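Long-range contacts in diol-dehydratase (Roseburia inulinivorans, PDB 5I2A), which probably acts as a B12-independent lyase of the glycyl radical enzyme family, dehydrating 1,2-propanediol: residues D5-I15 and R309-C318; T369-P377 and R396-L407. One frame throughout, in Å; residues are numbered along the deposited sequence.

Interaction 1 of 2, residues D5-I15 and R309-C318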
loop_
_atom_site.group_PDB
_atom_site.type_symbol
_atom_site.label_atom_id
_atom_site.label_comp_id
_atom_site.label_asym_id
_atom_site.label_seq_id
_atom_site.Cartn_x
_atom_site.Cartn_y
_atom_site.Cartn_z
ATOM N N ASP A 5 -24.290 -40.290 -24.419
ATOM C CA ASP A 5 -24.434 -40.686 -25.820
ATOM C C ASP A 5 -23.311 -40.080 -26.658
ATOM O O ASP A 5 -23.379 -38.911 -27.047
ATOM C CB ASP A 5 -25.803 -40.256 -26.363
ATOM C CG ASP A 5 -25.991 -40.571 -27.850
ATOM O OD1 ASP A 5 -25.163 -41.283 -28.455
ATOM O OD2 ASP A 5 -27.000 -40.101 -28.415
ATOM N N SER A 6 -22.303 -40.891 -26.964
ATOM C CA SER A 6 -21.078 -40.408 -27.594
ATOM C C SER A 6 -21.143 -40.177 -29.107
ATOM O O SER A 6 -20.135 -39.813 -29.713
ATOM C CB SER A 6 -19.929 -41.377 -27.294
ATOM O OG SER A 6 -20.119 -42.628 -27.923
ATOM N N THR A 7 -22.301 -40.383 -29.728
ATOM C CA THR A 7 -22.403 -40.128 -31.162
ATOM C C THR A 7 -22.209 -38.629 -31.414
ATOM O O THR A 7 -22.815 -37.804 -30.735
ATOM C CB THR A 7 -23.759 -40.593 -31.761
ATOM O OG1 THR A 7 -24.815 -39.773 -31.263
ATOM C CG2 THR A 7 -24.051 -42.036 -31.405
ATOM N N PRO A 8 -21.339 -38.278 -32.374
ATOM C CA PRO A 8 -21.073 -36.877 -32.731
ATOM C C PRO A 8 -22.320 -36.168 -33.251
ATOM O O PRO A 8 -23.051 -36.735 -34.061
ATOM C CB PRO A 8 -20.012 -36.986 -33.834
ATOM C CG PRO A 8 -19.346 -38.297 -33.590
ATOM C CD PRO A 8 -20.425 -39.207 -33.059
ATOM N N ILE A 9 -22.548 -34.944 -32.787
ATOM C CA ILE A 9 -23.705 -34.151 -33.182
ATOM C C ILE A 9 -23.358 -33.310 -34.411
ATOM O O ILE A 9 -22.218 -32.883 -34.568
ATOM C CB ILE A 9 -24.164 -33.260 -32.014
ATOM C CG1 ILE A 9 -24.597 -34.138 -30.837
ATOM C CG2 ILE A 9 -25.292 -32.358 -32.422
ATOM C CD1 ILE A 9 -24.710 -33.389 -29.530
ATOM N N ALA A 10 -24.327 -33.102 -35.299
ATOM C CA ALA A 10 -24.063 -32.434 -36.570
ATOM C C ALA A 10 -23.617 -30.994 -36.374
ATOM O O ALA A 10 -23.919 -30.362 -35.359
ATOM C CB ALA A 10 -25.302 -32.480 -37.473
ATOM N N LYS A 11 -22.891 -30.495 -37.360
ATOM C CA LYS A 11 -22.396 -29.137 -37.363
ATOM C C LYS A 11 -23.314 -28.213 -38.161
ATOM O O LYS A 11 -23.588 -28.469 -39.328
ATOM C CB LYS A 11 -20.977 -29.102 -37.940
ATOM C CG LYS A 11 -20.391 -27.687 -38.074
ATOM C CD LYS A 11 -18.896 -27.723 -38.366
ATOM C CE LYS A 11 -18.574 -27.228 -39.747
ATOM N NZ LYS A 11 -17.197 -26.672 -39.824
ATOM N N SER A 12 -23.768 -27.136 -37.530
ATOM C CA SER A 12 -24.560 -26.108 -38.204
ATOM C C SER A 12 -23.757 -25.338 -39.255
ATOM O O SER A 12 -22.552 -25.127 -39.099
ATOM C CB SER A 12 -25.132 -25.130 -37.179
ATOM O OG SER A 12 -25.658 -23.975 -37.808
ATOM N N ASP A 13 -24.437 -24.902 -40.314
ATOM C CA ASP A 13 -23.774 -24.192 -41.405
ATOM C C ASP A 13 -23.360 -22.784 -40.975
ATOM O O ASP A 13 -22.556 -22.132 -41.642
ATOM C CB ASP A 13 -24.677 -24.130 -42.653
ATOM C CG ASP A 13 -25.945 -23.307 -42.437
ATOM O OD1 ASP A 13 -26.548 -23.380 -41.344
ATOM O OD2 ASP A 13 -26.342 -22.582 -43.372
ATOM N N ARG A 14 -23.911 -22.326 -39.857
ATOM C CA ARG A 14 -23.537 -21.031 -39.277
ATOM C C ARG A 14 -22.046 -20.966 -38.923
ATOM O O ARG A 14 -21.399 -19.944 -39.109
ATOM C CB ARG A 14 -24.372 -20.761 -38.016
ATOM C CG ARG A 14 -24.149 -19.400 -37.355
ATOM C CD ARG A 14 -24.726 -19.386 -35.942
ATOM N NE ARG A 14 -26.054 -19.997 -35.883
ATOM C CZ ARG A 14 -27.196 -19.323 -35.958
ATOM N NH1 ARG A 14 -27.188 -18.002 -36.084
ATOM N NH2 ARG A 14 -28.350 -19.967 -35.906
ATOM N N ILE A 15 -21.514 -22.076 -38.422
ATOM C CA ILE A 15 -20.188 -22.082 -37.806
ATOM C C ILE A 15 -19.077 -21.621 -38.749
ATOM O O ILE A 15 -18.299 -20.745 -38.409
ATOM C CB ILE A 15 -19.845 -23.486 -37.251
ATOM C CG1 ILE A 15 -20.923 -23.931 -36.261
ATOM C CG2 ILE A 15 -18.458 -23.500 -36.610
ATOM C CD1 ILE A 15 -21.350 -22.863 -35.250
ATOM N N ARG A 309 -30.048 -31.721 -28.698
ATOM C CA ARG A 309 -28.614 -31.943 -28.771
ATOM C C ARG A 309 -27.989 -31.075 -29.867
ATOM O O ARG A 309 -26.886 -30.544 -29.712
ATOM C CB ARG A 309 -28.313 -33.418 -29.014
ATOM C CG ARG A 309 -28.530 -34.284 -27.774
ATOM C CD ARG A 309 -28.392 -35.761 -28.074
ATOM N NE ARG A 309 -27.067 -36.278 -27.739
ATOM C CZ ARG A 309 -26.216 -36.744 -28.639
ATOM N NH1 ARG A 309 -26.567 -36.751 -29.910
ATOM N NH2 ARG A 309 -25.029 -37.206 -28.278
ATOM N N GLU A 310 -28.710 -30.907 -30.964
ATOM C CA GLU A 310 -28.174 -30.173 -32.098
ATOM C C GLU A 310 -27.972 -28.698 -31.752
ATOM O O GLU A 310 -26.972 -28.097 -32.141
ATOM C CB GLU A 310 -29.091 -30.305 -33.326
ATOM C CG GLU A 310 -29.021 -31.651 -34.040
ATOM C CD GLU A 310 -29.551 -32.783 -33.183
ATOM O OE1 GLU A 310 -28.944 -33.872 -33.176
ATOM O OE2 GLU A 310 -30.571 -32.570 -32.504
ATOM N N TYR A 311 -28.927 -28.113 -31.043
ATOM C CA TYR A 311 -28.833 -26.699 -30.704
ATOM C C TYR A 311 -27.788 -26.477 -29.619
ATOM O O TYR A 311 -27.069 -25.472 -29.639
ATOM C CB TYR A 311 -30.181 -26.146 -30.248
ATOM C CG TYR A 311 -30.165 -24.644 -30.078
ATOM C CD1 TYR A 311 -29.874 -23.810 -31.152
ATOM C CD2 TYR A 311 -30.438 -24.059 -28.848
ATOM C CE1 TYR A 311 -29.864 -22.437 -31.010
ATOM C CE2 TYR A 311 -30.427 -22.683 -28.696
ATOM C CZ TYR A 311 -30.136 -21.883 -29.778
ATOM O OH TYR A 311 -30.111 -20.525 -29.630
ATOM N N ALA A 312 -27.715 -27.416 -28.682
ATOM C CA ALA A 312 -26.688 -27.384 -27.649
ATOM C C ALA A 312 -25.292 -27.403 -28.273
ATOM O O ALA A 312 -24.422 -26.643 -27.863
ATOM C CB ALA A 312 -26.853 -28.546 -26.687
ATOM N N GLN A 313 -25.094 -28.264 -29.269
ATOM C CA GLN A 313 -23.814 -28.357 -29.959
ATOM C C GLN A 313 -23.533 -27.056 -30.689
ATOM O O GLN A 313 -22.402 -26.575 -30.699
ATOM C CB GLN A 313 -23.787 -29.522 -30.954
ATOM C CG GLN A 313 -22.419 -29.737 -31.604
ATOM C CD GLN A 313 -21.380 -30.256 -30.605
ATOM O OE1 GLN A 313 -21.564 -31.302 -29.981
ATOM N NE2 GLN A 313 -20.294 -29.511 -30.440
ATOM N N GLU A 314 -24.567 -26.486 -31.297
ATOM C CA GLU A 314 -24.401 -25.240 -32.024
ATOM C C GLU A 314 -23.972 -24.115 -31.074
ATOM O O GLU A 314 -23.107 -23.302 -31.411
ATOM C CB GLU A 314 -25.690 -24.848 -32.751
ATOM C CG GLU A 314 -25.489 -23.677 -33.713
ATOM C CD GLU A 314 -26.753 -23.328 -34.497
ATOM O OE1 GLU A 314 -27.851 -23.682 -34.039
ATOM O OE2 GLU A 314 -26.640 -22.688 -35.557
ATOM N N LEU A 315 -24.577 -24.077 -29.891
ATOM C CA LEU A 315 -24.227 -23.072 -28.887
ATOM C C LEU A 315 -22.768 -23.225 -28.438
ATOM O O LEU A 315 -22.033 -22.249 -28.348
ATOM C CB LEU A 315 -25.162 -23.161 -27.683
ATOM C CG LEU A 315 -26.599 -22.664 -27.876
ATOM C CD1 LEU A 315 -27.472 -23.083 -26.699
ATOM C CD2 LEU A 315 -26.662 -21.154 -28.077
ATOM N N ILE A 316 -22.359 -24.457 -28.167
ATOM C CA ILE A 316 -20.996 -24.724 -27.745
ATOM C C ILE A 316 -20.013 -24.348 -28.861
ATOM O O ILE A 316 -18.981 -23.714 -28.608
ATOM C CB ILE A 316 -20.822 -26.194 -27.340
ATOM C CG1 ILE A 316 -21.668 -26.491 -26.097
ATOM C CG2 ILE A 316 -19.364 -26.501 -27.076
ATOM C CD1 ILE A 316 -21.699 -27.973 -25.701
ATOM N N ASP A 317 -20.349 -24.716 -30.098
ATOM C CA ASP A 317 -19.544 -24.327 -31.246
ATOM C C ASP A 317 -19.398 -22.801 -31.314
ATOM O O ASP A 317 -18.323 -22.278 -31.621
ATOM C CB ASP A 317 -20.148 -24.850 -32.555
ATOM C CG ASP A 317 -20.036 -26.365 -32.703
ATOM O OD1 ASP A 317 -19.399 -27.023 -31.852
ATOM O OD2 ASP A 317 -20.589 -26.900 -33.684
ATOM N N CYS A 318 -20.488 -22.096 -31.035
ATOM C CA CYS A 318 -20.458 -20.637 -31.037
ATOM C C CYS A 318 -19.485 -20.096 -29.969
ATOM O O CYS A 318 -18.761 -19.135 -30.216
ATOM C CB CYS A 318 -21.865 -20.071 -30.828
ATOM S SG CYS A 318 -22.923 -20.097 -32.336
HETATM O O HOH W 1 -21.080 -34.054 -30.521
HETATM O O HOH W 2 -25.121 -28.225 -34.267
HETATM O O HOH W 3 -26.961 -34.615 -34.777
HETATM O O HOH W 4 -23.115 -26.378 -34.833
HETATM O O HOH W 5 -30.104 -22.540 -34.781
#
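I9 packs tightly on helix 309-318 from the N-terminal arm: its CG2 lies 3.5 Å from Q313 CB, and its CD1 sits over one face of the R309 guanidinium. The opposite face of that group carries the D5 carboxylate, stacked with the two planes only 12° apart. D5 OD2 hovers 3.5 Å from R309 NH2, well out of the guanidinium plane, a salt bridge of charge alone. R309 NH2 also gives a weak bond to T7 O at the guanidinium edge. Farther along, E314 OE2 is gripped from opposite faces of its carboxylate: S12 OG arrives on one side at 2.8 Å and R14 NE on the other, also at 2.8 Å, with E314 OE2 in the guanidinium plane of R14. The extended E314 chain, CG anti to the backbone N (chi1 -170°), carries the carboxylate out to them. R14 has a second acid in E243. I15 CD1 closes this end 3.6 Å from D317 CB. Between these two grips, the solvent side is looser, and water mediates the polar links there: one molecule links A10 O to E310 O, another A10 N to E310 OE1, while the A10 side chain is exposed. S12 OG also accepts from R14 N, a capping bond where the arm turns into helix 14-22. The whole is an extended N-terminal arm laid along a helix of the pyruvate formate lyase-like region.

Interaction 2 of 2, residues T369-P377 and R396-L407; sequences TASEHVFLP and RAAELTRTGIGL
R396 NH2 donates to both T369 OG1 and E372 OE1, and NH1 adds a weak bond to E372 OE1. The arginine chain turns at chi2 (79°), bringing the guanidinium edge to helix 369-374. E372 OE1 lies in the guanidinium plane, 3.0 Å from R396 NH2, and is met nearly along its C-O axis, although the carboxylate and guanidinium planes are 45° apart. T369 OG1, at 3.0 Å from the same NH2, is tilted from that plane. R396 NE binds a water, and NH1 has a salt bridge to E399 OE2 whose hydrogen bond is weak. An alanine in place of R396 would probably leave the E372 carboxylate without its cationic partner here and T369 OG1 without this donor.

At the other end, the F375 ring lies under I405. I405 CD1 stands 3.7 Å from the ring centroid and 6° off the normal, a CH-pi contact, while T403 CB meets the ring edge. Between the two ends, the two methyls of L400 divide between S371 and E372, CD2 lying 3.9 Å from S371 CB and CD1 against E372 CB. The nearly parallel helix axes stay 10.3 Å apart, so side chains do the bridging: charge pairing at one end and apolar packing at the other, with R396 probably offsetting the nearby acids E372 and E399.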
loop_
_atom_site.group_PDB
_atom_site.type_symbol
_atom_site.label_atom_id
_atom_site.label_comp_id
_atom_site.label_asym_id
_atom_site.label_seq_id
_atom_site.Cartn_x
_atom_site.Cartn_y
_atom_site.Cartn_z
ATOM N N THR A 369 -16.136 -32.477 -29.881
ATOM C CA THR A 369 -16.761 -32.275 -31.185
ATOM C C THR A 369 -16.645 -30.811 -31.597
ATOM O O THR A 369 -16.387 -30.497 -32.764
ATOM C CB THR A 369 -18.246 -32.710 -31.176
ATOM O OG1 THR A 369 -18.335 -34.129 -30.990
ATOM C CG2 THR A 369 -18.933 -32.346 -32.490
ATOM N N ALA A 370 -16.827 -29.912 -30.638
ATOM C CA ALA A 370 -16.777 -28.493 -30.950
ATOM C C ALA A 370 -15.389 -28.094 -31.461
ATOM O O ALA A 370 -15.273 -27.298 -32.386
ATOM C CB ALA A 370 -17.175 -27.654 -29.735
ATOM N N SER A 371 -14.344 -28.673 -30.888
ATOM C CA SER A 371 -12.990 -28.447 -31.399
ATOM C C SER A 371 -12.836 -28.942 -32.846
ATOM O O SER A 371 -12.129 -28.342 -33.647
ATOM C CB SER A 371 -11.969 -29.137 -30.494
ATOM O OG SER A 371 -11.886 -28.495 -29.236
ATOM N N GLU A 372 -13.498 -30.047 -33.174
ATOM C CA GLU A 372 -13.451 -30.576 -34.534
ATOM C C GLU A 372 -14.274 -29.690 -35.473
ATOM O O GLU A 372 -13.841 -29.377 -36.571
ATOM C CB GLU A 372 -13.960 -32.023 -34.561
ATOM C CG GLU A 372 -13.753 -32.746 -35.857
ATOM C CD GLU A 372 -13.916 -34.256 -35.698
ATOM O OE1 GLU A 372 -14.600 -34.698 -34.743
ATOM O OE2 GLU A 372 -13.346 -35.003 -36.523
ATOM N N HIS A 373 -15.451 -29.272 -35.019
ATOM C CA HIS A 373 -16.326 -28.406 -35.803
ATOM C C HIS A 373 -15.675 -27.063 -36.143
ATOM O O HIS A 373 -15.620 -26.659 -37.302
ATOM C CB HIS A 373 -17.635 -28.140 -35.053
ATOM C CG HIS A 373 -18.622 -29.264 -35.116
ATOM N ND1 HIS A 373 -19.873 -29.185 -34.534
ATOM C CD2 HIS A 373 -18.543 -30.498 -35.665
ATOM C CE1 HIS A 373 -20.525 -30.312 -34.745
ATOM N NE2 HIS A 373 -19.739 -31.126 -35.428
ATOM N N VAL A 374 -15.192 -26.369 -35.120
ATOM C CA VAL A 374 -14.674 -25.022 -35.310
ATOM C C VAL A 374 -13.261 -25.079 -35.867
ATOM O O VAL A 374 -12.888 -24.265 -36.689
ATOM C CB VAL A 374 -14.714 -24.220 -33.984
ATOM C CG1 VAL A 374 -14.101 -22.842 -34.160
ATOM C CG2 VAL A 374 -16.166 -24.101 -33.503
ATOM N N PHE A 375 -12.498 -26.068 -35.411
ATOM C CA PHE A 375 -11.130 -26.322 -35.859
ATOM C C PHE A 375 -10.226 -25.084 -35.830
ATOM O O PHE A 375 -9.449 -24.851 -36.754
ATOM C CB PHE A 375 -11.126 -26.939 -37.268
ATOM C CG PHE A 375 -10.102 -28.035 -37.439
ATOM C CD1 PHE A 375 -10.418 -29.348 -37.142
ATOM C CD2 PHE A 375 -8.817 -27.743 -37.855
ATOM C CE1 PHE A 375 -9.478 -30.351 -37.281
ATOM C CE2 PHE A 375 -7.873 -28.739 -37.990
ATOM C CZ PHE A 375 -8.201 -30.045 -37.700
ATOM N N LEU A 376 -10.324 -24.316 -34.747
ATOM C CA LEU A 376 -9.490 -23.134 -34.534
ATOM C C LEU A 376 -8.512 -23.415 -33.382
ATOM O O LEU A 376 -8.657 -24.421 -32.698
ATOM C CB LEU A 376 -10.371 -21.922 -34.230
ATOM C CG LEU A 376 -11.061 -21.336 -35.462
ATOM C CD1 LEU A 376 -11.869 -20.099 -35.062
ATOM C CD2 LEU A 376 -10.030 -21.013 -36.561
ATOM N N PRO A 377 -7.511 -22.540 -33.166
ATOM C CA PRO A 377 -6.547 -22.818 -32.093
ATOM C C PRO A 377 -7.146 -22.888 -30.682
ATOM O O PRO A 377 -6.708 -23.702 -29.890
ATOM C CB PRO A 377 -5.583 -21.636 -32.189
ATOM C CG PRO A 377 -5.620 -21.267 -33.638
ATOM C CD PRO A 377 -7.060 -21.430 -34.022
ATOM N N ARG A 396 -12.354 -41.102 -28.317
ATOM C CA ARG A 396 -12.826 -39.900 -28.986
ATOM C C ARG A 396 -11.765 -38.788 -28.958
ATOM O O ARG A 396 -11.609 -38.035 -29.918
ATOM C CB ARG A 396 -14.114 -39.409 -28.334
ATOM C CG ARG A 396 -14.721 -38.226 -29.012
ATOM C CD ARG A 396 -15.482 -38.639 -30.266
ATOM N NE ARG A 396 -16.119 -37.489 -30.893
ATOM C CZ ARG A 396 -15.558 -36.754 -31.849
ATOM N NH1 ARG A 396 -14.341 -37.059 -32.292
ATOM N NH2 ARG A 396 -16.215 -35.721 -32.369
ATOM N N ALA A 397 -11.042 -38.686 -27.847
ATOM C CA ALA A 397 -9.943 -37.728 -27.741
ATOM C C ALA A 397 -8.856 -38.073 -28.765
ATOM O O ALA A 397 -8.345 -37.201 -29.462
ATOM C CB ALA A 397 -9.367 -37.717 -26.323
ATOM N N ALA A 398 -8.529 -39.359 -28.847
ATOM C CA ALA A 398 -7.502 -39.838 -29.762
ATOM C C ALA A 398 -7.895 -39.538 -31.212
ATOM O O ALA A 398 -7.057 -39.160 -32.019
ATOM C CB ALA A 398 -7.257 -41.337 -29.558
ATOM N N GLU A 399 -9.181 -39.672 -31.512
ATOM C CA GLU A 399 -9.703 -39.312 -32.825
ATOM C C GLU A 399 -9.451 -37.846 -33.149
ATOM O O GLU A 399 -9.107 -37.505 -34.278
ATOM C CB GLU A 399 -11.207 -39.598 -32.911
ATOM C CG GLU A 399 -11.556 -41.079 -32.986
ATOM C CD GLU A 399 -13.029 -41.367 -32.686
ATOM O OE1 GLU A 399 -13.387 -42.558 -32.561
ATOM O OE2 GLU A 399 -13.820 -40.408 -32.562
ATOM N N LEU A 400 -9.639 -36.980 -32.160
ATOM C CA LEU A 400 -9.363 -35.569 -32.357
ATOM C C LEU A 400 -7.873 -35.345 -32.586
ATOM O O LEU A 400 -7.490 -34.604 -33.475
ATOM C CB LEU A 400 -9.843 -34.734 -31.168
ATOM C CG LEU A 400 -9.725 -33.220 -31.343
ATOM C CD1 LEU A 400 -10.602 -32.735 -32.487
ATOM C CD2 LEU A 400 -10.098 -32.507 -30.045
ATOM N N THR A 401 -7.035 -35.994 -31.782
ATOM C CA THR A 401 -5.597 -35.827 -31.925
ATOM C C THR A 401 -5.135 -36.262 -33.320
ATOM O O THR A 401 -4.280 -35.629 -33.926
ATOM C CB THR A 401 -4.833 -36.612 -30.849
ATOM O OG1 THR A 401 -5.275 -36.185 -29.558
ATOM C CG2 THR A 401 -3.334 -36.378 -30.967
ATOM N N ARG A 402 -5.735 -37.332 -33.828
ATOM C CA ARG A 402 -5.406 -37.855 -35.145
ATOM C C ARG A 402 -5.631 -36.817 -36.254
ATOM O O ARG A 402 -4.935 -36.840 -37.255
ATOM C CB ARG A 402 -6.234 -39.118 -35.420
ATOM C CG ARG A 402 -5.972 -39.792 -36.761
ATOM C CD ARG A 402 -7.243 -40.516 -37.170
ATOM N NE ARG A 402 -7.193 -41.906 -36.829
ATOM C CZ ARG A 402 -8.242 -42.701 -36.655
ATOM N NH1 ARG A 402 -9.493 -42.259 -36.740
ATOM N NH2 ARG A 402 -8.012 -43.961 -36.365
ATOM N N THR A 403 -6.577 -35.895 -36.070
ATOM C CA THR A 403 -6.795 -34.867 -37.091
ATOM C C THR A 403 -5.592 -33.953 -37.257
ATOM O O THR A 403 -5.527 -33.209 -38.227
ATOM C CB THR A 403 -8.011 -33.963 -36.794
ATOM O OG1 THR A 403 -7.698 -33.101 -35.698
ATOM C CG2 THR A 403 -9.287 -34.782 -36.511
ATOM N N GLY A 404 -4.655 -33.981 -36.306
ATOM C CA GLY A 404 -3.486 -33.118 -36.396
ATOM C C GLY A 404 -3.631 -31.760 -35.716
ATOM O O GLY A 404 -2.689 -30.966 -35.673
ATOM N N ILE A 405 -4.809 -31.502 -35.162
ATOM C CA ILE A 405 -5.088 -30.229 -34.522
ATOM C C ILE A 405 -4.332 -30.042 -33.187
ATOM O O ILE A 405 -4.288 -28.936 -32.650
ATOM C CB ILE A 405 -6.604 -30.064 -34.294
ATOM C CG1 ILE A 405 -6.972 -28.594 -34.106
ATOM C CG2 ILE A 405 -7.090 -30.936 -33.134
ATOM C CD1 ILE A 405 -8.446 -28.362 -33.993
ATOM N N GLY A 406 -3.732 -31.114 -32.670
ATOM C CA GLY A 406 -2.901 -31.034 -31.484
ATOM C C GLY A 406 -3.683 -31.115 -30.187
ATOM O O GLY A 406 -3.131 -30.914 -29.109
ATOM N N LEU A 407 -4.968 -31.435 -30.300
ATOM C CA LEU A 407 -5.883 -31.472 -29.164
ATOM C C LEU A 407 -6.480 -32.868 -28.950
ATOM O O LEU A 407 -6.531 -33.672 -29.875
ATOM C CB LEU A 407 -7.014 -30.454 -29.373
ATOM C CG LEU A 407 -6.636 -28.990 -29.610
ATOM C CD1 LEU A 407 -7.888 -28.161 -29.898
ATOM C CD2 LEU A 407 -5.885 -28.419 -28.401
HETATM O O HOH W 6 -18.856 -37.254 -29.861
#

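In the fold
Interactions 1 and 2 have centres 14 Å apart and meet through helix 362-374, which lies between helix 309-323 and helix 391-402. H373 is the joint: its ND1 is 2.5 Å from D317 OD2, and its backbone O is 3.0 Å from K11 NZ, both probable hydrogen bonds, so the N-terminal arm and helix 309-323 are each tied to helix 362-374. A370 packs against D317 on the same face. The centre of interaction 1 lies about 29 Å from the centre of the chain, that of the buried interaction 2 about 20 Å from it. I405 O of interaction 2 bonds S819 OG, close in sequence to G817, the predicted glycyl radical site.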